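Local coordinates for acetoin utilization protein (Exiguobacterium sibiricum, PDB 2Q04), which probably transfers an acyl group from an acyl-coenzyme A donor as a GNAT-type acetyltransferase connected with acetoin use, although its substrate is not established, at residues Val76-Pro81 and Pro124-Tyr129. Numbering follows the deposited sequence.
Sequences VTFLYP and PAMEHY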
ATOM      1  N   VAL A  76       4.108   2.046   4.544  1.00 57.49           N
ATOM      2  CA  VAL A  76       3.035   1.765   3.632  1.00 57.41           C
ATOM      3  C   VAL A  76       2.512   3.094   3.119  1.00 56.73           C
ATOM      4  O   VAL A  76       2.351   4.045   3.900  1.00 55.35           O
ATOM      5  CB  VAL A  76       1.898   0.940   4.303  1.00 56.90           C
ATOM      6  CG1 VAL A  76       1.285   1.703   5.468  1.00 59.81           C
ATOM      7  CG2 VAL A  76       0.835   0.574   3.283  1.00 59.33           C
ATOM      8  N   THR A  77       2.291   3.180   1.792  1.00 56.17           N
ATOM      9  CA  THR A  77       1.944   4.461   1.141  1.00 55.69           C
ATOM     10  C   THR A  77       0.537   4.465   0.578  1.00 55.30           C
ATOM     11  O   THR A  77       0.021   3.432   0.166  1.00 53.88           O
ATOM     12  CB  THR A  77       2.906   4.784  -0.011  1.00 54.96           C
ATOM     13  OG1 THR A  77       2.618   3.938  -1.134  1.00 57.99           O
ATOM     14  CG2 THR A  77       4.344   4.593   0.418  1.00 55.53           C
ATOM     15  N   PHE A  78      -0.080   5.654   0.569  1.00 55.26           N
ATOM     16  CA  PHE A  78      -1.395   5.845  -0.026  1.00 54.65           C
ATOM     17  C   PHE A  78      -1.393   7.110  -0.805  1.00 55.45           C
ATOM     18  O   PHE A  78      -0.875   8.124  -0.348  1.00 55.99           O
ATOM     19  CB  PHE A  78      -2.476   5.921   1.043  1.00 53.54           C
ATOM     20  CG  PHE A  78      -2.594   4.712   1.847  1.00 53.28           C
ATOM     21  CD1 PHE A  78      -3.473   3.704   1.482  1.00 55.27           C
ATOM     22  CD2 PHE A  78      -1.810   4.540   2.986  1.00 54.79           C
ATOM     23  CE1 PHE A  78      -3.574   2.538   2.241  1.00 55.31           C
ATOM     24  CE2 PHE A  78      -1.909   3.389   3.746  1.00 54.97           C
ATOM     25  CZ  PHE A  78      -2.796   2.388   3.377  1.00 54.68           C
ATOM     26  N   LEU A  79      -1.968   7.060  -1.997  1.00 56.06           N
ATOM     27  CA  LEU A  79      -2.095   8.234  -2.848  1.00 55.91           C
ATOM     28  C   LEU A  79      -3.037   7.907  -3.976  1.00 56.23           C
ATOM     29  O   LEU A  79      -3.465   6.752  -4.119  1.00 56.19           O
ATOM     30  CB  LEU A  79      -0.722   8.655  -3.410  1.00 55.84           C
ATOM     31  CG  LEU A  79      -0.007   7.669  -4.354  1.00 55.88           C
ATOM     32  CD1 LEU A  79       1.185   8.351  -5.013  1.00 55.61           C
ATOM     33  CD2 LEU A  79       0.432   6.387  -3.617  1.00 55.58           C
ATOM     34  N   TYR A  80      -3.369   8.905  -4.789  1.00 56.39           N
ATOM     35  CA  TYR A  80      -4.220   8.666  -5.949  1.00 55.75           C
ATOM     36  C   TYR A  80      -3.470   7.856  -6.981  1.00 55.91           C
ATOM     37  O   TYR A  80      -2.255   7.983  -7.104  1.00 55.74           O
ATOM     38  CB  TYR A  80      -4.709   9.980  -6.561  1.00 55.23           C
ATOM     39  CG  TYR A  80      -5.852  10.617  -5.807  1.00 55.20           C
ATOM     40  CD1 TYR A  80      -6.941   9.856  -5.384  1.00 54.32           C
ATOM     41  CD2 TYR A  80      -5.886  11.985  -5.588  1.00 54.58           C
ATOM     42  CE1 TYR A  80      -7.984  10.424  -4.712  1.00 54.09           C
ATOM     43  CE2 TYR A  80      -6.940  12.574  -4.917  1.00 54.76           C
ATOM     44  CZ  TYR A  80      -7.992  11.789  -4.485  1.00 54.93           C
ATOM     45  OH  TYR A  80      -9.052  12.365  -3.818  1.00 55.64           O
ATOM     46  N   PRO A  81      -4.196   6.994  -7.726  1.00 56.96           N
ATOM     47  CA  PRO A  81      -3.578   6.144  -8.739  1.00 56.72           C
ATOM     48  C   PRO A  81      -2.756   6.924  -9.760  1.00 56.16           C
ATOM     49  O   PRO A  81      -3.047   8.078 -10.034  1.00 55.84           O
ATOM     50  CB  PRO A  81      -4.780   5.472  -9.412  1.00 56.53           C
ATOM     51  CG  PRO A  81      -5.851   5.513  -8.411  1.00 56.08           C
ATOM     52  CD  PRO A  81      -5.651   6.757  -7.629  1.00 56.87           C
ATOM     53  N   PRO A 124     -11.100   6.981  10.420  1.00 55.96           N
ATOM     54  CA  PRO A 124     -12.442   6.751   9.868  1.00 55.69           C
ATOM     55  C   PRO A 124     -12.602   7.255   8.426  1.00 55.17           C
ATOM     56  O   PRO A 124     -13.562   6.891   7.755  1.00 54.80           O
ATOM     57  CB  PRO A 124     -13.353   7.548  10.808  1.00 55.44           C
ATOM     58  CG  PRO A 124     -12.562   7.746  12.051  1.00 55.82           C
ATOM     59  CD  PRO A 124     -11.141   7.787  11.659  1.00 55.87           C
ATOM     60  N   ALA A 125     -11.677   8.116   7.982  1.00 55.17           N
ATOM     61  CA  ALA A 125     -11.706   8.674   6.613  1.00 54.69           C
ATOM     62  C   ALA A 125     -11.479   7.615   5.569  1.00 53.90           C
ATOM     63  O   ALA A 125     -11.956   7.740   4.446  1.00 53.51           O
ATOM     64  CB  ALA A 125     -10.658   9.774   6.467  1.00 54.98           C
HETATM   65  N   MSE A 126     -10.758   6.555   5.941  1.00 54.30           N
HETATM   66  CA  MSE A 126     -10.429   5.461   4.994  1.00 54.14           C
HETATM   67  C   MSE A 126     -11.676   4.691   4.548  1.00 54.90           C
HETATM   68  O   MSE A 126     -11.650   4.000   3.511  1.00 55.37           O
HETATM   69  CB  MSE A 126      -9.420   4.487   5.626  1.00 53.69           C
HETATM   70  CG  MSE A 126      -8.142   5.142   6.063  1.00 51.70           C
HETATM   71 SE   MSE A 126      -7.274   6.032   4.615  0.75 48.07          SE
HETATM   72  CE  MSE A 126      -5.944   4.728   4.168  1.00 54.08           C
ATOM     73  N   GLU A 127     -12.765   4.807   5.321  1.00 54.41           N
ATOM     74  CA  GLU A 127     -14.017   4.125   4.991  1.00 55.28           C
ATOM     75  C   GLU A 127     -14.746   4.799   3.843  1.00 55.00           C
ATOM     76  O   GLU A 127     -15.686   4.235   3.289  1.00 55.35           O
ATOM     77  CB  GLU A 127     -14.931   4.055   6.217  1.00 55.29           C
ATOM     78  CG  GLU A 127     -14.381   3.189   7.363  1.00 58.53           C
ATOM     79  CD  GLU A 127     -14.299   1.677   7.008  1.00 61.81           C
ATOM     80  OE1 GLU A 127     -14.698   1.290   5.881  1.00 61.30           O
ATOM     81  OE2 GLU A 127     -13.849   0.889   7.870  1.00 62.49           O
ATOM     82  N   HIS A 128     -14.305   6.004   3.478  1.00 54.43           N
ATOM     83  CA  HIS A 128     -14.925   6.749   2.388  1.00 54.59           C
ATOM     84  C   HIS A 128     -14.252   6.467   1.041  1.00 54.26           C
ATOM     85  O   HIS A 128     -14.704   6.949  -0.001  1.00 52.82           O
ATOM     86  CB  HIS A 128     -14.887   8.241   2.686  1.00 54.09           C
ATOM     87  CG  HIS A 128     -15.689   8.634   3.883  1.00 55.36           C
ATOM     88  ND1 HIS A 128     -16.999   9.057   3.797  1.00 55.22           N
ATOM     89  CD2 HIS A 128     -15.377   8.645   5.202  1.00 54.56           C
ATOM     90  CE1 HIS A 128     -17.452   9.326   5.007  1.00 55.10           C
ATOM     91  NE2 HIS A 128     -16.489   9.083   5.877  1.00 55.35           N
ATOM     92  N   TYR A 129     -13.184   5.671   1.065  1.00 55.20           N
ATOM     93  CA  TYR A 129     -12.434   5.362  -0.151  1.00 55.17           C
ATOM     94  C   TYR A 129     -12.550   3.915  -0.539  1.00 55.22           C
ATOM     95  O   TYR A 129     -12.736   3.041   0.307  1.00 54.80           O
ATOM     96  CB  TYR A 129     -10.953   5.699   0.032  1.00 55.27           C
ATOM     97  CG  TYR A 129     -10.672   7.165   0.168  1.00 55.80           C
ATOM     98  CD1 TYR A 129     -10.489   7.964  -0.955  1.00 57.36           C
ATOM     99  CD2 TYR A 129     -10.567   7.752   1.412  1.00 56.26           C
ATOM    100  CE1 TYR A 129     -10.217   9.315  -0.833  1.00 56.88           C
ATOM    101  CE2 TYR A 129     -10.303   9.099   1.550  1.00 57.50           C
ATOM    102  CZ  TYR A 129     -10.132   9.880   0.429  1.00 57.01           C
ATOM    103  OH  TYR A 129      -9.870  11.232   0.571  1.00 56.20           O
TER
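The Phe-78 ring takes the methyl of selenomethionine Met-126 over one face: CE sits 3.7 Å above the ring plane and 13° off the normal through its centre, a CH-pi contact. The methyl is displaced slightly toward the CD1-CE1 side of the ring, with Met-126 CE 3.8 Å from Phe-78 CE1. The second ring, that of Tyr-129, is met at its edge, where Tyr-80 OH lies near the plane and 4.4 Å from Tyr-129 CE1, a loose approach.

Met-126 gets there by a bent chain. CG is anti to the carbonyl carbon (chi1 -58°), and further turns at chi2 and chi3 bring CE round to the ring, the two side chains crossing at about a right angle. Ser-120 of helix 112-121 and Leu-98 of strand 95-103 also touch Phe-78, while Arg-62 and Met-121 pack on Met-126. Without the ring, as with an alanine here, the Met-126 methyl would probably lose the face it rests on and its bent chain be freer to turn.

The contact joins strand 71-79 of the central GNAT sheet to the 3-10 turn at 124-128, which links helix 112-121 to strand 130-135. Strand 95-103 pairs with both strands and lies between them; Phe-78 packs on its Leu-98 and Tyr-129 on its Leu-96. Between Phe-78 and Met-126 the chemistry is apolar, a methyl on a ring face with no polar atom of either side chain taking part. Both tyrosine hydroxyls, by contrast, are hydrogen-bonded to Gly-1 N, and that of Tyr-80 to Pro-93 O as well, which ties the chain start to both segments at once.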